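Local coordinates for conserved hypothetical protein (PDB 2AFC) that is not firmly characterised but, as a macro-domain protein, probably hydrolyses ADP-ribose from ADP-ribosylated thymidine in DNA, at residues Val18-His23 and Lys73-Asn78; Asn26-Trp31 and Gly84-Ser89; Glu48-Trp53 and Asn78-His83; Val65-Val70 and Leu104-Leu109. All blocks are in the same frame, centred on the assembly; numbering follows the deposited sequence.

Contact 1 of 4, residues Val18-His23 and Lys73-Asn78; sequences VKVITH and KLYVAN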
loop_
_atom_site.group_PDB
_atom_site.type_symbol
_atom_site.label_atom_id
_atom_site.label_comp_id
_atom_site.label_asym_id
_atom_site.label_seq_id
_atom_site.Cartn_x
_atom_site.Cartn_y
_atom_site.Cartn_z
ATOM N N VAL A 18 -17.063 -1.805 2.275
ATOM C CA VAL A 18 -15.834 -1.467 2.974
ATOM C C VAL A 18 -14.687 -1.398 1.973
ATOM O O VAL A 18 -14.628 -2.191 1.023
ATOM C CB VAL A 18 -15.507 -2.494 4.081
ATOM C CG1 VAL A 18 -14.215 -2.094 4.793
ATOM C CG2 VAL A 18 -16.660 -2.559 5.085
ATOM N N LYS A 19 -13.783 -0.443 2.187
ATOM C CA LYS A 19 -12.665 -0.238 1.278
ATOM C C LYS A 19 -11.330 -0.116 1.984
ATOM O O LYS A 19 -11.233 0.422 3.090
ATOM C CB LYS A 19 -12.886 1.044 0.457
ATOM C CG LYS A 19 -14.255 1.171 -0.210
ATOM C CD LYS A 19 -14.557 2.630 -0.546
ATOM C CE LYS A 19 -15.867 2.794 -1.301
ATOM N NZ LYS A 19 -17.084 2.560 -0.467
ATOM N N VAL A 20 -10.287 -0.602 1.329
ATOM C CA VAL A 20 -8.958 -0.504 1.900
ATOM C C VAL A 20 -8.013 0.131 0.895
ATOM O O VAL A 20 -7.880 -0.317 -0.235
ATOM C CB VAL A 20 -8.417 -1.894 2.343
ATOM C CG1 VAL A 20 -7.017 -1.751 2.929
ATOM C CG2 VAL A 20 -9.344 -2.489 3.390
ATOM N N ILE A 21 -7.378 1.211 1.319
ATOM C CA ILE A 21 -6.419 1.909 0.482
ATOM C C ILE A 21 -5.026 1.391 0.857
ATOM O O ILE A 21 -4.575 1.552 1.991
ATOM C CB ILE A 21 -6.511 3.434 0.719
ATOM C CG1 ILE A 21 -7.909 3.925 0.330
ATOM C CG2 ILE A 21 -5.444 4.163 -0.094
ATOM C CD1 ILE A 21 -8.949 3.659 1.357
ATOM N N THR A 22 -4.367 0.758 -0.106
ATOM C CA THR A 22 -3.038 0.193 0.076
ATOM C C THR A 22 -1.978 1.024 -0.628
ATOM O O THR A 22 -2.185 1.465 -1.754
ATOM C CB THR A 22 -2.932 -1.218 -0.543
ATOM O OG1 THR A 22 -3.179 -1.129 -1.952
ATOM C CG2 THR A 22 -3.935 -2.172 0.071
ATOM N N HIS A 23 -0.835 1.205 0.031
ATOM C CA HIS A 23 0.291 1.945 -0.544
ATOM C C HIS A 23 1.592 1.517 0.137
ATOM O O HIS A 23 1.585 1.067 1.282
ATOM C CB HIS A 23 0.095 3.452 -0.391
ATOM C CG HIS A 23 0.420 3.973 0.973
ATOM N ND1 HIS A 23 -0.406 3.787 2.058
ATOM C CD2 HIS A 23 1.475 4.693 1.422
ATOM C CE1 HIS A 23 0.123 4.372 3.118
ATOM N NE2 HIS A 23 1.266 4.930 2.759
ATOM N N LYS A 73 -16.123 2.383 7.453
ATOM C CA LYS A 73 -15.942 1.416 6.377
ATOM C C LYS A 73 -14.775 1.796 5.484
ATOM O O LYS A 73 -14.783 1.511 4.286
ATOM C CB LYS A 73 -17.218 1.311 5.534
ATOM C CG LYS A 73 -18.401 0.704 6.268
ATOM C CD LYS A 73 -19.640 0.612 5.383
ATOM C CE LYS A 73 -20.692 -0.292 6.019
ATOM N NZ LYS A 73 -21.097 0.161 7.384
ATOM N N LEU A 74 -13.765 2.435 6.060
ATOM C CA LEU A 74 -12.611 2.848 5.269
ATOM C C LEU A 74 -11.301 2.656 6.028
ATOM O O LEU A 74 -11.134 3.176 7.136
ATOM C CB LEU A 74 -12.769 4.320 4.851
ATOM C CG LEU A 74 -11.684 4.856 3.916
ATOM C CD1 LEU A 74 -11.696 4.032 2.636
ATOM C CD2 LEU A 74 -11.906 6.345 3.615
ATOM N N TYR A 75 -10.372 1.916 5.431
ATOM C CA TYR A 75 -9.082 1.669 6.067
ATOM C C TYR A 75 -7.900 1.950 5.161
ATOM O O TYR A 75 -7.924 1.658 3.964
ATOM C CB TYR A 75 -8.946 0.216 6.526
ATOM C CG TYR A 75 -10.032 -0.295 7.430
ATOM C CD1 TYR A 75 -11.307 -0.563 6.933
ATOM C CD2 TYR A 75 -9.767 -0.590 8.772
ATOM C CE1 TYR A 75 -12.287 -1.122 7.742
ATOM C CE2 TYR A 75 -10.742 -1.153 9.590
ATOM C CZ TYR A 75 -12.004 -1.419 9.065
ATOM O OH TYR A 75 -12.976 -1.988 9.859
ATOM N N VAL A 76 -6.850 2.499 5.750
ATOM C CA VAL A 76 -5.634 2.769 5.007
ATOM C C VAL A 76 -4.696 1.623 5.369
ATOM O O VAL A 76 -4.618 1.224 6.532
ATOM C CB VAL A 76 -4.985 4.101 5.433
ATOM C CG1 VAL A 76 -3.739 4.343 4.622
ATOM C CG2 VAL A 76 -5.965 5.245 5.247
ATOM N N ALA A 77 -3.987 1.093 4.382
ATOM C CA ALA A 77 -3.067 -0.009 4.627
ATOM C C ALA A 77 -1.618 0.409 4.395
ATOM O O ALA A 77 -1.174 0.503 3.249
ATOM C CB ALA A 77 -3.426 -1.205 3.724
ATOM N N ASN A 78 -0.887 0.669 5.480
ATOM C CA ASN A 78 0.529 1.058 5.382
ATOM C C ASN A 78 1.347 -0.197 5.139
ATOM O O ASN A 78 1.519 -1.017 6.034
ATOM C CB ASN A 78 1.000 1.754 6.667
ATOM C CG ASN A 78 0.423 3.161 6.817
ATOM O OD1 ASN A 78 0.390 3.925 5.859
ATOM N ND2 ASN A 78 -0.018 3.508 8.018
#
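Lys19 to His23 and Leu74 to Asn78 run side by side as parallel strands, their axes 4.5 Å apart at closest and turned by 20°. Residue faces residue all the way, from Lys19 beside Leu74 to His23 beside Asn78. The ladder starts where Lys19 N donates to Lys73 O at 3.0 Å; Lys19 O then accepts from Tyr75 N at 2.9 Å, Ile21 N donates to Tyr75 O, and Ile21 O accepts from Ala77 N. The last rung, His23 N to Ala77 O, is weak at 3.3 Å.

On one face, Val20 CG1 and Thr22 CG2 come at the methyl of Ala77 from successive positions on that face, two residues apart; Val20 CG1 lies 3.7 Å from Ala77 CB. Farther back on this face, Val18 has CG1 anti to its backbone N (chi1 -180°), which brings that methyl to the ring edge of Tyr75, 3.7 Å from CE1. Phe110 and His114 meet the same ring edge-to-face. The other face holds Ile21, Val76 and His23, which lie against helix 35-42. Here the model crowds the imidazole of His23 and the amide of Asn78 too closely for their relative placement to be trusted; Asn78 ND2 is bonded to Gln66 OE1.

These two strands sit inside the mixed central sheet of the macro fold. The polar backbone is paired from rung to rung between largely apolar faces, so the hydrogen bonds set the register while Val18, Val20 and Ala77 pack beside the Tyr75 ring.

Contact 2 of 4, residues Asn26-Trp31 and Gly84-Ser89; sequences NDIGGW and GIYKDS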
loop_
_atom_site.group_PDB
_atom_site.type_symbol
_atom_site.label_atom_id
_atom_site.label_comp_id
_atom_site.label_asym_id
_atom_site.label_seq_id
_atom_site.Cartn_x
_atom_site.Cartn_y
_atom_site.Cartn_z
ATOM N N ASN A 26 8.237 3.096 3.281
ATOM C CA ASN A 26 9.623 2.638 3.332
ATOM C C ASN A 26 9.892 2.204 4.769
ATOM O O ASN A 26 9.069 2.449 5.651
ATOM C CB ASN A 26 10.572 3.776 2.943
ATOM C CG ASN A 26 10.356 5.023 3.779
ATOM O OD1 ASN A 26 10.614 5.034 4.987
ATOM N ND2 ASN A 26 9.866 6.080 3.142
ATOM N N ASP A 27 11.036 1.567 5.011
ATOM C CA ASP A 27 11.390 1.124 6.364
ATOM C C ASP A 27 12.317 2.117 7.056
ATOM O O ASP A 27 12.969 1.786 8.053
ATOM C CB ASP A 27 12.083 -0.231 6.314
ATOM C CG ASP A 27 13.219 -0.256 5.330
ATOM O OD1 ASP A 27 13.697 0.844 4.958
ATOM O OD2 ASP A 27 13.636 -1.371 4.936
ATOM N N ILE A 28 12.352 3.337 6.533
ATOM C CA ILE A 28 13.219 4.375 7.068
ATOM C C ILE A 28 12.516 5.388 7.972
ATOM O O ILE A 28 13.169 6.145 8.683
ATOM C CB ILE A 28 13.920 5.121 5.900
ATOM C CG1 ILE A 28 15.437 4.967 6.026
ATOM C CG2 ILE A 28 13.501 6.592 5.865
ATOM C CD1 ILE A 28 15.974 3.586 5.658
ATOM N N GLY A 29 11.190 5.406 7.944
ATOM C CA GLY A 29 10.460 6.352 8.765
ATOM C C GLY A 29 10.183 7.654 8.026
ATOM O O GLY A 29 9.776 8.646 8.630
ATOM N N GLY A 30 10.393 7.656 6.712
ATOM C CA GLY A 30 10.152 8.858 5.928
ATOM C C GLY A 30 8.708 9.045 5.492
ATOM O O GLY A 30 8.046 8.087 5.089
ATOM N N TRP A 31 8.221 10.285 5.555
ATOM C CA TRP A 31 6.842 10.588 5.168
ATOM C C TRP A 31 6.666 12.034 4.707
ATOM O O TRP A 31 6.313 12.911 5.497
ATOM C CB TRP A 31 5.902 10.296 6.345
ATOM C CG TRP A 31 4.438 10.312 6.009
ATOM C CD1 TRP A 31 3.662 11.407 5.742
ATOM C CD2 TRP A 31 3.567 9.175 5.928
ATOM N NE1 TRP A 31 2.361 11.019 5.505
ATOM C CE2 TRP A 31 2.278 9.654 5.612
ATOM C CE3 TRP A 31 3.754 7.795 6.092
ATOM C CZ2 TRP A 31 1.178 8.800 5.457
ATOM C CZ3 TRP A 31 2.661 6.947 5.936
ATOM C CH2 TRP A 31 1.390 7.454 5.623
ATOM N N GLY A 84 14.625 1.562 2.491
ATOM C CA GLY A 84 15.319 2.826 2.342
ATOM C C GLY A 84 14.605 3.621 1.257
ATOM O O GLY A 84 13.408 3.446 1.045
ATOM N N ILE A 85 15.334 4.481 0.559
ATOM C CA ILE A 85 14.764 5.311 -0.498
ATOM C C ILE A 85 15.855 5.468 -1.551
ATOM O O ILE A 85 15.612 5.870 -2.688
ATOM C CB ILE A 85 14.380 6.705 0.054
ATOM C CG1 ILE A 85 13.415 6.552 1.231
ATOM C CG2 ILE A 85 13.737 7.540 -1.034
ATOM C CD1 ILE A 85 14.097 6.366 2.572
ATOM N N TYR A 86 17.064 5.119 -1.135
ATOM C CA TYR A 86 18.268 5.185 -1.952
ATOM C C TYR A 86 18.427 3.922 -2.791
ATOM O O TYR A 86 17.463 3.214 -3.047
ATOM C CB TYR A 86 19.473 5.341 -1.018
ATOM C CG TYR A 86 19.410 4.415 0.185
ATOM C CD1 TYR A 86 19.796 3.077 0.085
ATOM C CD2 TYR A 86 18.915 4.865 1.409
ATOM C CE1 TYR A 86 19.685 2.208 1.174
ATOM C CE2 TYR A 86 18.799 4.007 2.502
ATOM C CZ TYR A 86 19.184 2.682 2.378
ATOM O OH TYR A 86 19.055 1.835 3.455
ATOM N N LYS A 87 19.651 3.662 -3.231
ATOM C CA LYS A 87 19.965 2.467 -4.004
ATOM C C LYS A 87 21.279 1.937 -3.454
ATOM O O LYS A 87 22.318 2.583 -3.570
ATOM C CB LYS A 87 20.099 2.779 -5.496
ATOM C CG LYS A 87 18.779 3.108 -6.168
ATOM C CD LYS A 87 18.338 4.534 -5.862
ATOM C CE LYS A 87 16.845 4.731 -6.107
ATOM N NZ LYS A 87 16.399 4.130 -7.394
ATOM N N ASP A 88 21.230 0.759 -2.847
ATOM C CA ASP A 88 22.424 0.179 -2.252
ATOM C C ASP A 88 23.630 0.084 -3.186
ATOM O O ASP A 88 23.529 0.310 -4.397
ATOM C CB ASP A 88 22.100 -1.193 -1.647
ATOM C CG ASP A 88 21.689 -2.211 -2.686
ATOM O OD1 ASP A 88 21.250 -3.306 -2.282
ATOM O OD2 ASP A 88 21.810 -1.927 -3.898
ATOM N N SER A 89 24.770 -0.247 -2.587
ATOM C CA SER A 89 26.052 -0.372 -3.275
ATOM C C SER A 89 26.140 -1.495 -4.307
ATOM O O SER A 89 27.233 -1.991 -4.595
ATOM C CB SER A 89 27.156 -0.563 -2.237
ATOM O OG SER A 89 26.829 -1.617 -1.341
#
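Asp27 holds the start of the other loop through its carboxylate: Gly84 N donates to Asp27 OD1 at 2.7 Å with an angle of 159°, arriving on the syn side but 28° out of the carboxylate plane. Next to this bond, Ile28 CD1 rests 3.5 Å from Gly84 CA, and Asn26 adds its CB, 3.4 Å from Gly84 O, so the buried glycine is gripped closely. The amide of Asn26 braces its own loop: Asn26 OD1 accepts from Ile28 N at 2.9 Å, an Asx turn, and also from Gly30 N, which comes in the carbonyl plane on a lone pair.

The solvent side is looser and belongs to two exposed residues. Ile85 touches there through its end, CD1 lying 3.4 Å from Ile28 CG2. The missing side chain of Gly84 leaves room for the Tyr86 ring, whose OH comes no nearer than 4.2 Å to Ile28 CD1.

In macro domains the loop after strand 19-26 borders the ADP-ribose cleft, and the segment Asn26-Trp31 is consistent with that place. A single directional bond and a few methyl contacts join the two loops, whereas the bonds to Asn26 OD1 shape the first one from within.

Contact 3 of 4, residues Glu48-Trp53 and Asn78-His83; sequences EAYRQW and NMIGQH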
loop_
_atom_site.group_PDB
_atom_site.type_symbol
_atom_site.label_atom_id
_atom_site.label_comp_id
_atom_site.label_asym_id
_atom_site.label_seq_id
_atom_site.Cartn_x
_atom_site.Cartn_y
_atom_site.Cartn_z
ATOM N N GLU A 48 0.645 9.442 11.450
ATOM C CA GLU A 48 0.935 9.295 12.863
ATOM C C GLU A 48 1.106 7.823 13.249
ATOM O O GLU A 48 2.020 7.475 14.002
ATOM C CB GLU A 48 -0.176 9.948 13.690
ATOM C CG GLU A 48 0.127 10.007 15.167
ATOM C CD GLU A 48 1.442 10.711 15.468
ATOM O OE1 GLU A 48 1.902 10.624 16.626
ATOM O OE2 GLU A 48 2.015 11.356 14.556
ATOM N N ALA A 49 0.238 6.962 12.729
ATOM C CA ALA A 49 0.331 5.539 13.018
ATOM C C ALA A 49 1.662 4.992 12.515
ATOM O O ALA A 49 2.337 4.231 13.211
ATOM C CB ALA A 49 -0.805 4.791 12.353
ATOM N N TYR A 50 2.036 5.381 11.300
ATOM C CA TYR A 50 3.278 4.915 10.698
ATOM C C TYR A 50 4.482 5.312 11.549
ATOM O O TYR A 50 5.307 4.465 11.902
ATOM C CB TYR A 50 3.418 5.485 9.282
ATOM C CG TYR A 50 4.751 5.215 8.631
ATOM C CD1 TYR A 50 5.094 3.936 8.182
ATOM C CD2 TYR A 50 5.684 6.241 8.473
ATOM C CE1 TYR A 50 6.345 3.683 7.585
ATOM C CE2 TYR A 50 6.930 6.007 7.884
ATOM C CZ TYR A 50 7.255 4.731 7.445
ATOM O OH TYR A 50 8.496 4.515 6.885
ATOM N N ARG A 51 4.578 6.603 11.865
ATOM C CA ARG A 51 5.678 7.120 12.670
ATOM C C ARG A 51 5.778 6.400 14.021
ATOM O O ARG A 51 6.858 5.947 14.399
ATOM C CB ARG A 51 5.517 8.635 12.891
ATOM C CG ARG A 51 5.620 9.481 11.617
ATOM C CD ARG A 51 5.389 10.967 11.894
ATOM N NE ARG A 51 5.502 11.787 10.689
ATOM C CZ ARG A 51 6.637 11.994 10.021
ATOM N NH1 ARG A 51 7.771 11.441 10.448
ATOM N NH2 ARG A 51 6.643 12.740 8.916
ATOM N N GLN A 52 4.661 6.288 14.736
ATOM C CA GLN A 52 4.659 5.624 16.039
ATOM C C GLN A 52 5.113 4.175 15.934
ATOM O O GLN A 52 5.763 3.644 16.845
ATOM C CB GLN A 52 3.264 5.682 16.672
ATOM C CG GLN A 52 2.930 7.023 17.341
ATOM C CD GLN A 52 1.600 6.991 18.067
ATOM O OE1 GLN A 52 1.136 5.926 18.469
ATOM N NE2 GLN A 52 0.993 8.156 18.259
ATOM N N TRP A 53 4.774 3.546 14.815
ATOM C CA TRP A 53 5.137 2.160 14.569
ATOM C C TRP A 53 6.630 2.094 14.300
ATOM O O TRP A 53 7.302 1.143 14.701
ATOM C CB TRP A 53 4.345 1.636 13.375
ATOM C CG TRP A 53 4.567 0.196 13.010
ATOM C CD1 TRP A 53 4.978 -0.815 13.831
ATOM C CD2 TRP A 53 4.322 -0.401 11.732
ATOM N NE1 TRP A 53 5.004 -2.005 13.140
ATOM C CE2 TRP A 53 4.602 -1.780 11.849
ATOM C CE3 TRP A 53 3.888 0.098 10.495
ATOM C CZ2 TRP A 53 4.462 -2.671 10.773
ATOM C CZ3 TRP A 53 3.749 -0.789 9.422
ATOM C CH2 TRP A 53 4.036 -2.158 9.573
ATOM N N ASN A 78 -0.887 0.669 5.480
ATOM C CA ASN A 78 0.529 1.058 5.382
ATOM C C ASN A 78 1.347 -0.197 5.139
ATOM O O ASN A 78 1.519 -1.017 6.034
ATOM C CB ASN A 78 1.000 1.754 6.667
ATOM C CG ASN A 78 0.423 3.161 6.817
ATOM O OD1 ASN A 78 0.390 3.925 5.859
ATOM N ND2 ASN A 78 -0.018 3.508 8.018
HETATM N N MSE A 79 1.846 -0.353 3.921
HETATM C CA MSE A 79 2.604 -1.547 3.584
HETATM C C MSE A 79 4.093 -1.287 3.450
HETATM O O MSE A 79 4.526 -0.539 2.569
HETATM C CB MSE A 79 2.106 -2.157 2.268
HETATM C CG MSE A 79 0.599 -2.155 2.090
HETATM SE SE MSE A 79 -0.001 -3.279 0.604
HETATM C CE MSE A 79 0.788 -2.236 -0.786
ATOM N N ILE A 80 4.881 -1.936 4.298
ATOM C CA ILE A 80 6.324 -1.753 4.241
ATOM C C ILE A 80 6.952 -2.661 3.190
ATOM O O ILE A 80 7.407 -3.767 3.503
ATOM C CB ILE A 80 6.973 -2.024 5.618
ATOM C CG1 ILE A 80 6.371 -1.083 6.666
ATOM C CG2 ILE A 80 8.467 -1.783 5.547
ATOM C CD1 ILE A 80 6.502 0.452 6.429
ATOM N N GLY A 81 6.974 -2.189 1.943
ATOM C CA GLY A 81 7.557 -2.957 0.849
ATOM C C GLY A 81 8.722 -2.233 0.197
ATOM O O GLY A 81 9.155 -2.560 -0.917
ATOM N N GLN A 82 9.258 -1.253 0.908
ATOM C CA GLN A 82 10.369 -0.467 0.387
ATOM C C GLN A 82 11.536 -0.397 1.378
ATOM O O GLN A 82 11.361 -0.108 2.564
ATOM C CB GLN A 82 9.865 0.936 0.062
ATOM C CG GLN A 82 10.453 1.518 -1.194
ATOM C CD GLN A 82 9.971 2.933 -1.449
ATOM O OE1 GLN A 82 8.868 3.147 -1.962
ATOM N NE2 GLN A 82 10.795 3.909 -1.076
ATOM N N HIS A 83 12.733 -0.657 0.879
ATOM C CA HIS A 83 13.924 -0.635 1.722
ATOM C C HIS A 83 14.715 0.653 1.529
ATOM O O HIS A 83 15.419 0.812 0.537
ATOM C CB HIS A 83 14.819 -1.828 1.397
ATOM C CG HIS A 83 16.048 -1.887 2.242
ATOM N ND1 HIS A 83 17.313 -2.010 1.708
ATOM C CD2 HIS A 83 16.208 -1.793 3.583
ATOM C CE1 HIS A 83 18.201 -1.984 2.687
ATOM N NE2 HIS A 83 17.556 -1.852 3.832
#
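Tyr50 and Trp53 face Asn78 and Ile80 where helix 48-53 passes strand 78-82, the axes 10.3 Å apart at closest and inclined by 46°. Both aromatic side chains leave the helix with CG anti to the backbone N (chi1 172° for Tyr50), and Ile80 comes up to meet the two of them. Its CD1 touches the rim of the phenol in the ring plane, 3.4 Å from Tyr50 CE1, the two side chains crossing at about a right angle. Its CG1 is instead used on the indole: it approaches obliquely, 3.8 Å from Trp53 CZ3 and 3.9 Å from Trp53 CH2, the two side chains running antiparallel alongside one another. The same CZ3 corner of Trp53 has Asn78 O at its edge, 4.1 Å away. No hydrogen bond crosses between the segments, and the polar atoms of the two aromatic residues are satisfied outside them: Tyr50 OH bonds to Asn26 O, and Trp53 NE1 to Glu58 O. Away from the strand, Gln52 NE2 reaches back one turn to Glu48 OE1 at 3.1 Å.

Ile80 is also the centre of an inverse gamma turn. Around the pair, Trp31 lies against Tyr50 and Phe60 meets Trp53 edge-to-face. Gln66 NE2 of strand 65-71 bonds to Ala49 O, tying helix 45-56 down on this side of the sheet, while Met79 points away toward helix 97-113.

Contact 4 of 4, residues Val65-Val70 and Leu104-Leu109; sequences VQFVNV and LKEVAL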
loop_
_atom_site.group_PDB
_atom_site.type_symbol
_atom_site.label_atom_id
_atom_site.label_comp_id
_atom_site.label_asym_id
_atom_site.label_seq_id
_atom_site.Cartn_x
_atom_site.Cartn_y
_atom_site.Cartn_z
ATOM N N VAL A 65 2.330 -5.186 7.648
ATOM C CA VAL A 65 1.265 -4.303 7.227
ATOM C C VAL A 65 0.554 -3.727 8.432
ATOM O O VAL A 65 0.212 -4.461 9.359
ATOM C CB VAL A 65 0.211 -5.047 6.378
ATOM C CG1 VAL A 65 -0.791 -4.039 5.817
ATOM C CG2 VAL A 65 0.886 -5.831 5.249
ATOM N N GLN A 66 0.354 -2.413 8.426
ATOM C CA GLN A 66 -0.349 -1.738 9.511
ATOM C C GLN A 66 -1.679 -1.240 8.943
ATOM O O GLN A 66 -1.724 -0.725 7.829
ATOM C CB GLN A 66 0.473 -0.563 10.028
ATOM C CG GLN A 66 -0.263 0.355 10.987
ATOM C CD GLN A 66 0.582 1.554 11.390
ATOM O OE1 GLN A 66 1.105 2.278 10.539
ATOM N NE2 GLN A 66 0.723 1.769 12.693
ATOM N N PHE A 67 -2.750 -1.403 9.706
ATOM C CA PHE A 67 -4.069 -0.981 9.272
ATOM C C PHE A 67 -4.579 0.171 10.127
ATOM O O PHE A 67 -4.447 0.152 11.355
ATOM C CB PHE A 67 -5.036 -2.167 9.335
ATOM C CG PHE A 67 -4.682 -3.275 8.380
ATOM C CD1 PHE A 67 -3.867 -4.335 8.786
ATOM C CD2 PHE A 67 -5.113 -3.226 7.048
ATOM C CE1 PHE A 67 -3.486 -5.324 7.877
ATOM C CE2 PHE A 67 -4.738 -4.212 6.125
ATOM C CZ PHE A 67 -3.926 -5.259 6.532
ATOM N N VAL A 68 -5.152 1.177 9.476
ATOM C CA VAL A 68 -5.669 2.339 10.184
ATOM C C VAL A 68 -7.083 2.661 9.708
ATOM O O VAL A 68 -7.318 2.902 8.525
ATOM C CB VAL A 68 -4.759 3.570 9.955
ATOM C CG1 VAL A 68 -5.110 4.672 10.918
ATOM C CG2 VAL A 68 -3.307 3.168 10.102
ATOM N N ASN A 69 -8.020 2.643 10.643
ATOM C CA ASN A 69 -9.418 2.937 10.360
ATOM C C ASN A 69 -9.587 4.460 10.371
ATOM O O ASN A 69 -9.771 5.063 11.430
ATOM C CB ASN A 69 -10.291 2.306 11.454
ATOM C CG ASN A 69 -11.772 2.424 11.170
ATOM O OD1 ASN A 69 -12.585 2.338 12.084
ATOM N ND2 ASN A 69 -12.133 2.603 9.904
ATOM N N VAL A 70 -9.519 5.086 9.203
ATOM C CA VAL A 70 -9.648 6.538 9.144
ATOM C C VAL A 70 -11.092 7.007 9.033
ATOM O O VAL A 70 -11.411 8.140 9.392
ATOM C CB VAL A 70 -8.853 7.127 7.971
ATOM C CG1 VAL A 70 -7.391 6.713 8.077
ATOM C CG2 VAL A 70 -9.453 6.674 6.665
ATOM N N LEU A 104 0.709 -7.783 0.535
ATOM C CA LEU A 104 -0.555 -8.002 -0.159
ATOM C C LEU A 104 -1.213 -9.288 0.308
ATOM O O LEU A 104 -2.432 -9.349 0.493
ATOM C CB LEU A 104 -0.335 -8.044 -1.675
ATOM C CG LEU A 104 0.119 -6.734 -2.330
ATOM C CD1 LEU A 104 0.352 -6.960 -3.799
ATOM C CD2 LEU A 104 -0.917 -5.655 -2.112
ATOM N N LYS A 105 -0.400 -10.313 0.504
ATOM C CA LYS A 105 -0.899 -11.593 0.976
ATOM C C LYS A 105 -1.642 -11.338 2.296
ATOM O O LYS A 105 -2.677 -11.932 2.563
ATOM C CB LYS A 105 0.288 -12.548 1.150
ATOM C CG LYS A 105 -0.019 -13.921 1.703
ATOM C CD LYS A 105 1.124 -14.891 1.356
ATOM C CE LYS A 105 1.109 -15.243 -0.132
ATOM N NZ LYS A 105 2.390 -15.818 -0.630
ATOM N N GLU A 106 -1.134 -10.404 3.093
ATOM C CA GLU A 106 -1.757 -10.079 4.366
ATOM C C GLU A 106 -2.969 -9.187 4.160
ATOM O O GLU A 106 -3.916 -9.220 4.953
ATOM C CB GLU A 106 -0.750 -9.382 5.276
ATOM C CG GLU A 106 -0.713 -9.957 6.663
ATOM C CD GLU A 106 -1.921 -9.575 7.449
ATOM O OE1 GLU A 106 -2.312 -10.330 8.363
ATOM O OE2 GLU A 106 -2.476 -8.500 7.154
ATOM N N VAL A 107 -2.936 -8.377 3.101
ATOM C CA VAL A 107 -4.061 -7.503 2.811
ATOM C C VAL A 107 -5.209 -8.388 2.344
ATOM O O VAL A 107 -6.377 -8.152 2.664
ATOM C CB VAL A 107 -3.718 -6.473 1.702
ATOM C CG1 VAL A 107 -4.996 -5.883 1.118
ATOM C CG2 VAL A 107 -2.872 -5.356 2.276
ATOM N N ALA A 108 -4.859 -9.418 1.585
ATOM C CA ALA A 108 -5.843 -10.353 1.074
ATOM C C ALA A 108 -6.764 -10.823 2.191
ATOM O O ALA A 108 -7.982 -10.657 2.106
ATOM C CB ALA A 108 -5.147 -11.529 0.434
ATOM N N LEU A 109 -6.182 -11.388 3.249
ATOM C CA LEU A 109 -6.971 -11.886 4.378
ATOM C C LEU A 109 -7.711 -10.764 5.115
ATOM O O LEU A 109 -8.783 -10.975 5.667
ATOM C CB LEU A 109 -6.084 -12.675 5.357
ATOM C CG LEU A 109 -5.358 -13.954 4.880
ATOM C CD1 LEU A 109 -4.419 -14.440 5.976
ATOM C CD2 LEU A 109 -6.350 -15.059 4.539
HETATM O O HOH W 1 -1.787 -7.253 9.965
#
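Val65 splits its two methyls between neighbouring residues of the helix. Its CG1 stands anti to the backbone N and faces Val107, 4.3 Å from Val107 CG2; the other methyl, CG2, lies 3.9 Å from Glu106 CB. Two residues on, Phe67 turns its ring toward the same helix. The ring presents its edge: Glu106 OE2 sits near the ring plane, 3.4 Å from Phe67 CE1 and 3.6 Å from Phe67 CZ, and Val107 CA is at that edge too, 4.3 Å from CZ.

Glu106 gets there through an unusual first torsion, chi1 -132°, well away from a staggered value, followed by a bend at chi2 of -73°. The bend brings OE2 to the edge of the phenyl ring, and the carboxylate plane stands 55° from the phenyl plane. A water at the ring edge donates weakly to both Glu106 OE2 and Val65 O. Phe110, one turn along from Glu106, stacks on Phe67, while Val107 goes on to touch Met79 of the next strand.

Strand 65-70 is thereby joined to helix 104-109 mainly by packing, with no direct hydrogen bond and a weak water bridge. A carboxylate oxygen beside the C-H edge of a phenyl ring, where the partial charge is positive, is probably mildly attractive, and the water leaves Glu106 at a solvent-wetted border of the valine contact.

In the fold
From the N terminus, strand 19-26 opens contact 1 and the loop after it opens contact 2; helix 45-56 then opens contact 3 and strand 65-71 contact 4. Strand 74-82 closes contact 1 and, sharing Asn78, contact 3. Residues 84-89 close contact 2, and helix 97-113 closes contact 4 last. Contact 3 nests within contact 2; every other pairing crosses. Contact 1 joins neighbouring strands of the sheet, contacts 3 and 4 each bring a helix to it, and contact 2 links two loops at the strand ends. Backbone pairing of His23 O with Met79 N connects contacts 1 and 3, and Val76 N with Val68 O connects contacts 1 and 4.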